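Local coordinates for protein methionine-R-sulfoxide reductase (Neisseria meningitidis, PDB 3MMH) that reduces the R form of free methionine sulfoxide to methionine, an oxidoreductase built on a GAF domain, at residues A13-V18 with E143-Y148; L73-I78 with D105-S110. One frame throughout, in Å; residues are numbered along the deposited sequence. Where two conformers were deposited one is given.

Contact 1 (13-18 with 143-148) and contact 2 (73-78 with 105-110) lie on opposite sides of the chain's centre, their own centres 25 Å apart and their nearest atoms about 15 Å apart, so they do not touch. In sequence, both segments of contact 2 fall between those of contact 1. The nearer of the two to the chemistry is contact 2, which carries the Cys75–Cys109 disulfide and part of the methionine sulfoxide pocket on one side of the antiparallel sheet. Contact 1 joins two helices remote from that pocket; its centre is 13 Å from the chain's centre, that of contact 2 14 Å.

Contact 1 of 2, residues A13-V18 with E143-Y148; sequences ALYREV and ETDALY
Tyr15 reaches from helix 11-27 to helix 143-165 and meets it with both its ring and its hydroxyl. CB of Tyr148 sits over one face of the Tyr15 ring, 3.6 Å from the centroid, in a CH-pi contact. In return CB of Tyr15 lies over a face of the Tyr148 ring, 3.4 Å from Tyr148 CD2. The two rings are near parallel, with planes at 25°, but offset, with centroids 5.3 Å apart and little face-on-face overlap; each ring packs on the other's methylene more than on its aromatic face. At the far end of the ring, Tyr15 OH donates a hydrogen bond of 2.7 Å to Asp145 OD1, on the anti lone pair, with the carboxylate turned steeply (73°) against the ring. Thr144 CG2 approaches Tyr15 CD2 obliquely. On the outer side, Arg16 CG lies 3.4 Å from Tyr148 OH, and a bend at chi3 (-68°) brings Arg16 NH1 back for a weak hydrogen bond of 3.5 Å to Tyr148 OH, which lies at the guanidinium edge.

Further out, Asp145 OD2 is held by a salt bridge to Lys11 and by the backbone N of Asp142, which together fix the carboxylate that accepts the tyrosine's hydrogen bond. Asp145 also belongs to a magnesium site, with Gln140. The short helix segments run nearly parallel, their axes 10.6 Å apart, a gap bridged by the tyrosines. Tyr15 continues inward to Phe47 at the end of helix 32-47 and to Trp49, while Tyr148 also packs on Leu19 of helix 11-27.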
loop_
_atom_site.group_PDB
_atom_site.type_symbol
_atom_site.label_atom_id
_atom_site.label_comp_id
_atom_site.label_asym_id
_atom_site.label_seq_id
_atom_site.Cartn_x
_atom_site.Cartn_y
_atom_site.Cartn_z
ATOM N N ALA A 13 0.710 4.855 24.862
ATOM C CA ALA A 13 1.912 5.644 24.774
ATOM C C ALA A 13 2.439 5.640 23.340
ATOM O O ALA A 13 2.984 6.633 22.872
ATOM C CB ALA A 13 2.963 5.135 25.782
ATOM N N LEU A 14 2.348 4.487 22.642
ATOM C CA LEU A 14 2.851 4.420 21.281
ATOM C C LEU A 14 2.034 5.300 20.342
ATOM O O LEU A 14 2.586 5.982 19.495
ATOM C CB LEU A 14 2.935 2.961 20.805
ATOM C CG LEU A 14 3.602 2.762 19.434
ATOM C CD1 LEU A 14 5.003 3.234 19.395
ATOM C CD2 LEU A 14 3.508 1.284 19.034
ATOM N N TYR A 15 0.713 5.316 20.485
ATOM C CA TYR A 15 -0.075 6.255 19.690
ATOM C C TYR A 15 0.385 7.654 19.938
ATOM O O TYR A 15 0.474 8.468 19.019
ATOM C CB TYR A 15 -1.572 6.137 20.019
ATOM C CG TYR A 15 -2.305 5.021 19.307
ATOM C CD1 TYR A 15 -2.522 5.131 17.935
ATOM C CD2 TYR A 15 -2.844 3.953 19.967
ATOM C CE1 TYR A 15 -3.275 4.178 17.271
ATOM C CE2 TYR A 15 -3.604 2.987 19.309
ATOM C CZ TYR A 15 -3.804 3.107 17.948
ATOM O OH TYR A 15 -4.581 2.211 17.262
ATOM N N ARG A 16 0.588 8.074 21.192
ATOM C CA ARG A 16 1.009 9.434 21.466
ATOM C C ARG A 16 2.348 9.768 20.827
ATOM O O ARG A 16 2.596 10.900 20.435
ATOM C CB ARG A 16 1.057 9.675 22.983
ATOM C CG ARG A 16 -0.297 9.633 23.629
ATOM C CD ARG A 16 -0.365 10.093 25.057
ATOM N NE ARG A 16 0.313 9.209 25.972
ATOM C CZ ARG A 16 -0.255 8.241 26.694
ATOM N NH1 ARG A 16 -1.533 7.964 26.530
ATOM N NH2 ARG A 16 0.489 7.509 27.550
ATOM N N GLU A 17 3.224 8.775 20.752
ATOM C CA GLU A 17 4.507 8.898 20.081
ATOM C C GLU A 17 4.432 8.979 18.593
ATOM O O GLU A 17 5.120 9.778 17.969
ATOM C CB GLU A 17 5.449 7.764 20.528
ATOM C CG GLU A 17 6.830 7.790 20.056
ATOM C CD GLU A 17 7.707 6.685 20.577
ATOM O OE1 GLU A 17 7.220 5.734 21.137
ATOM O OE2 GLU A 17 8.944 6.745 20.394
ATOM N N VAL A 18 3.550 8.177 17.993
ATOM C CA VAL A 18 3.525 7.962 16.587
ATOM C C VAL A 18 2.599 8.940 15.842
ATOM O O VAL A 18 2.920 9.345 14.724
ATOM C CB VAL A 18 3.163 6.544 16.327
ATOM C CG1 VAL A 18 2.758 6.276 14.816
ATOM C CG2 VAL A 18 4.367 5.687 16.688
ATOM N N GLU A 143 -10.941 0.934 23.154
ATOM C CA GLU A 143 -11.227 2.348 23.179
ATOM C C GLU A 143 -9.992 3.232 22.886
ATOM O O GLU A 143 -10.126 4.337 22.382
ATOM C CB GLU A 143 -11.925 2.774 24.493
ATOM C CG GLU A 143 -11.061 2.817 25.704
ATOM C CD GLU A 143 -10.877 1.478 26.388
ATOM O OE1 GLU A 143 -11.336 0.450 25.851
ATOM O OE2 GLU A 143 -10.192 1.492 27.488
ATOM N N THR A 144 -8.825 2.741 23.231
ATOM C CA THR A 144 -7.594 3.482 22.926
ATOM C C THR A 144 -7.423 3.601 21.422
ATOM O O THR A 144 -7.127 4.662 20.882
ATOM C CB THR A 144 -6.375 2.809 23.571
ATOM O OG1 THR A 144 -6.548 2.828 25.000
ATOM C CG2 THR A 144 -5.085 3.444 23.245
ATOM N N ASP A 145 -7.617 2.473 20.724
ATOM C CA ASP A 145 -7.518 2.518 19.254
ATOM C C ASP A 145 -8.607 3.428 18.645
ATOM O O ASP A 145 -8.379 4.183 17.757
ATOM C CB ASP A 145 -7.651 1.094 18.667
ATOM C CG ASP A 145 -6.614 0.216 19.254
ATOM O OD1 ASP A 145 -5.418 0.226 18.806
ATOM O OD2 ASP A 145 -6.947 -0.566 20.198
ATOM N N ALA A 146 -9.841 3.322 19.182
ATOM C CA ALA A 146 -10.910 4.159 18.642
ATOM C C ALA A 146 -10.537 5.613 18.811
ATOM O O ALA A 146 -10.729 6.433 17.912
ATOM C CB ALA A 146 -12.234 3.803 19.319
ATOM N N LEU A 147 -10.065 6.028 19.983
ATOM C CA LEU A 147 -9.726 7.419 20.231
ATOM C C LEU A 147 -8.621 7.902 19.270
ATOM O O LEU A 147 -8.767 8.908 18.579
ATOM C CB LEU A 147 -9.299 7.629 21.684
ATOM C CG LEU A 147 -8.991 9.089 22.059
ATOM C CD1 LEU A 147 -10.333 9.808 22.303
ATOM C CD2 LEU A 147 -8.120 9.153 23.338
ATOM N N TYR A 148 -7.508 7.206 19.261
ATOM C CA TYR A 148 -6.355 7.664 18.511
ATOM C C TYR A 148 -6.443 7.459 17.034
ATOM O O TYR A 148 -6.047 8.352 16.273
ATOM C CB TYR A 148 -5.072 7.060 19.102
ATOM C CG TYR A 148 -4.723 7.681 20.428
ATOM C CD1 TYR A 148 -4.450 9.044 20.568
ATOM C CD2 TYR A 148 -4.531 6.891 21.563
ATOM C CE1 TYR A 148 -4.123 9.570 21.818
ATOM C CE2 TYR A 148 -4.162 7.453 22.779
ATOM C CZ TYR A 148 -4.004 8.795 22.904
ATOM O OH TYR A 148 -3.649 9.335 24.146
#

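Contact 2 of 2, residues L73-I78 with D105-S110; sequences LACTRI and DHIACS. With SME (methionine sulfoxide), chain C.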
loop_
_atom_site.group_PDB
_atom_site.type_symbol
_atom_site.label_atom_id
_atom_site.label_comp_id
_atom_site.label_asym_id
_atom_site.label_seq_id
_atom_site.Cartn_x
_atom_site.Cartn_y
_atom_site.Cartn_z
ATOM N N LEU A 73 -3.459 -10.085 0.843
ATOM C CA LEU A 73 -4.231 -9.401 -0.285
ATOM C C LEU A 73 -5.614 -9.435 0.329
ATOM O O LEU A 73 -5.966 -10.195 1.234
ATOM C CB LEU A 73 -4.159 -10.216 -1.577
ATOM C CG LEU A 73 -4.761 -11.619 -1.505
ATOM C CD1 LEU A 73 -6.252 -11.574 -1.802
ATOM C CD2 LEU A 73 -4.046 -12.568 -2.453
ATOM N N ALA A 74 -6.426 -8.550 -0.220
ATOM C CA ALA A 74 -7.736 -8.233 0.286
ATOM C C ALA A 74 -8.752 -8.098 -0.794
ATOM O O ALA A 74 -8.446 -7.958 -1.987
ATOM C CB ALA A 74 -7.718 -6.884 1.123
ATOM N N CYS A 75 -10.013 -8.150 -0.422
ATOM C CA CYS A 75 -11.174 -7.833 -1.281
ATOM C C CYS A 75 -11.023 -6.487 -1.871
ATOM O O CYS A 75 -10.703 -5.553 -1.133
ATOM C CB CYS A 75 -12.510 -7.834 -0.504
ATOM S SG CYS A 75 -12.835 -9.339 0.520
ATOM N N THR A 76 -11.312 -6.267 -3.149
ATOM C CA THR A 76 -11.183 -4.953 -3.737
ATOM C C THR A 76 -12.366 -4.039 -3.566
ATOM O O THR A 76 -12.186 -2.854 -3.659
ATOM C CB THR A 76 -10.692 -4.953 -5.178
ATOM O OG1 THR A 76 -11.721 -5.535 -5.977
ATOM C CG2 THR A 76 -9.352 -5.719 -5.330
ATOM N N ARG A 77 -13.521 -4.611 -3.310
ATOM C CA ARG A 77 -14.781 -3.909 -3.272
ATOM C C ARG A 77 -15.666 -4.331 -2.143
ATOM O O ARG A 77 -15.872 -5.458 -1.964
ATOM C CB ARG A 77 -15.532 -4.015 -4.612
ATOM C CG ARG A 77 -14.855 -3.164 -5.676
ATOM C CD ARG A 77 -15.416 -3.171 -7.033
ATOM N NE ARG A 77 -14.584 -2.272 -7.848
ATOM C CZ ARG A 77 -14.784 -0.995 -8.160
ATOM N NH1 ARG A 77 -15.850 -0.344 -7.750
ATOM N NH2 ARG A 77 -13.901 -0.384 -8.933
ATOM N N ILE A 78 -16.186 -3.379 -1.389
ATOM C CA ILE A 78 -17.133 -3.634 -0.287
ATOM C C ILE A 78 -18.376 -2.739 -0.542
ATOM O O ILE A 78 -18.276 -1.526 -0.521
ATOM C CB ILE A 78 -16.492 -3.360 1.097
ATOM C CG1 ILE A 78 -15.258 -4.265 1.312
ATOM C CG2 ILE A 78 -17.515 -3.650 2.205
ATOM C CD1 ILE A 78 -14.482 -3.904 2.514
ATOM N N ASP A 105 -22.512 -9.922 9.864
ATOM C CA ASP A 105 -22.120 -9.625 8.468
ATOM C C ASP A 105 -20.643 -9.160 8.262
ATOM O O ASP A 105 -20.371 -8.439 7.336
ATOM C CB ASP A 105 -23.062 -8.604 7.829
ATOM C CG ASP A 105 -22.954 -8.493 6.316
ATOM O OD1 ASP A 105 -22.831 -9.554 5.645
ATOM O OD2 ASP A 105 -22.977 -7.364 5.761
ATOM N N HIS A 106 -19.718 -9.588 9.102
ATOM C CA HIS A 106 -18.291 -9.423 8.873
ATOM C C HIS A 106 -17.922 -10.041 7.521
ATOM O O HIS A 106 -18.390 -11.149 7.172
ATOM C CB HIS A 106 -17.521 -10.076 10.040
ATOM C CG HIS A 106 -16.052 -10.099 9.836
ATOM N ND1 HIS A 106 -15.394 -11.234 9.440
ATOM C CD2 HIS A 106 -15.111 -9.130 9.926
ATOM C CE1 HIS A 106 -14.104 -10.987 9.328
ATOM N NE2 HIS A 106 -13.910 -9.698 9.581
ATOM N N ILE A 107 -17.086 -9.311 6.788
ATOM C CA ILE A 107 -16.568 -9.823 5.534
ATOM C C ILE A 107 -15.135 -10.339 5.826
ATOM O O ILE A 107 -14.221 -9.543 6.122
ATOM C CB ILE A 107 -16.642 -8.783 4.429
ATOM C CG1 ILE A 107 -18.040 -8.328 4.134
ATOM C CG2 ILE A 107 -15.888 -9.284 3.187
ATOM C CD1 ILE A 107 -18.082 -7.160 3.191
ATOM N N ALA A 108 -14.946 -11.637 5.634
ATOM C CA ALA A 108 -13.694 -12.292 5.912
ATOM C C ALA A 108 -12.763 -12.341 4.668
ATOM O O ALA A 108 -12.575 -13.399 4.082
ATOM C CB ALA A 108 -13.909 -13.722 6.583
ATOM N N CYS A 109 -12.087 -11.262 4.291
ATOM C CA CYS A 109 -11.175 -11.271 3.106
ATOM C C CYS A 109 -10.007 -12.179 3.419
ATOM O O CYS A 109 -9.421 -12.732 2.505
ATOM C CB CYS A 109 -10.699 -9.859 2.646
ATOM S SG CYS A 109 -12.034 -8.726 2.384
ATOM N N SER A 110 -9.620 -12.264 4.684
ATOM C CA SER A 110 -8.737 -13.325 5.136
ATOM C C SER A 110 -9.422 -14.148 6.134
ATOM O O SER A 110 -10.090 -13.604 7.025
ATOM C CB SER A 110 -7.486 -12.722 5.736
ATOM O OG SER A 110 -6.701 -13.694 6.366
HETATM N N SME C . -13.345 -7.219 7.394
HETATM C CA SME C . -13.785 -6.106 6.521
HETATM C CB SME C . -13.335 -6.277 5.055
HETATM C CG SME C . -11.923 -5.761 4.729
HETATM S S SME C . -10.665 -6.874 5.210
HETATM O OE SME C . -10.724 -7.545 6.495
HETATM C CE SME C . -9.255 -5.940 4.787
HETATM C C SME C . -15.270 -5.906 6.638
HETATM O O SME C . -15.768 -4.944 6.037
HETATM O OXT SME C . -15.959 -6.707 7.380
#
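In the conformer given for Cys75, its SG is bonded to Cys109 SG at 2.1 Å, with a chi3 of -117° that is wider than the usual right angle of a disulfide. Both cysteines put SG beside the backbone N, opposite the carbonyl carbon, which turns the two sulfurs to face each other across the gap between loops. The backbone N of Cys75, buried here, has no partner in the model.

Apolar packing flanks the bridge. CG2 of Ile107 lies 4.1 Å from Cys75 SG, and the CD1 end of Ile107 meets CG2 of Ile78, in the conformer given, at 3.7 Å; the two isoleucine side chains lie alongside, running in opposite senses. Ala74 CA lies 4.1 Å from Cys109 CB.

In this GAF domain the 105-110 loop, between strands 95-97 and 115-123, meets the approach to edge strand 77-79, and the ligand lies in the pocket between them. A disulfide bordering the substrate is consistent with an oxidised state of a thiol-based reductase.

Polar bonds to methionine sulfoxide come from the backbone of Ile107. Its N donates to OXT of the ligand at 2.9 Å and nearly straight (166°), while the ligand N donates to Ile107 O at 2.8 Å, so one residue grips both ends of the amino acid group. Cys85 N, Val84 N and Glu116 OE1 add further bonds to the ligand. Cys109 SG comes within 3.6 Å of the sulfoxide sulfur, and Ile78 CD1 packs against the ligand CB. Asn38 of the second subunit hydrogen-bonds to Ala74 O.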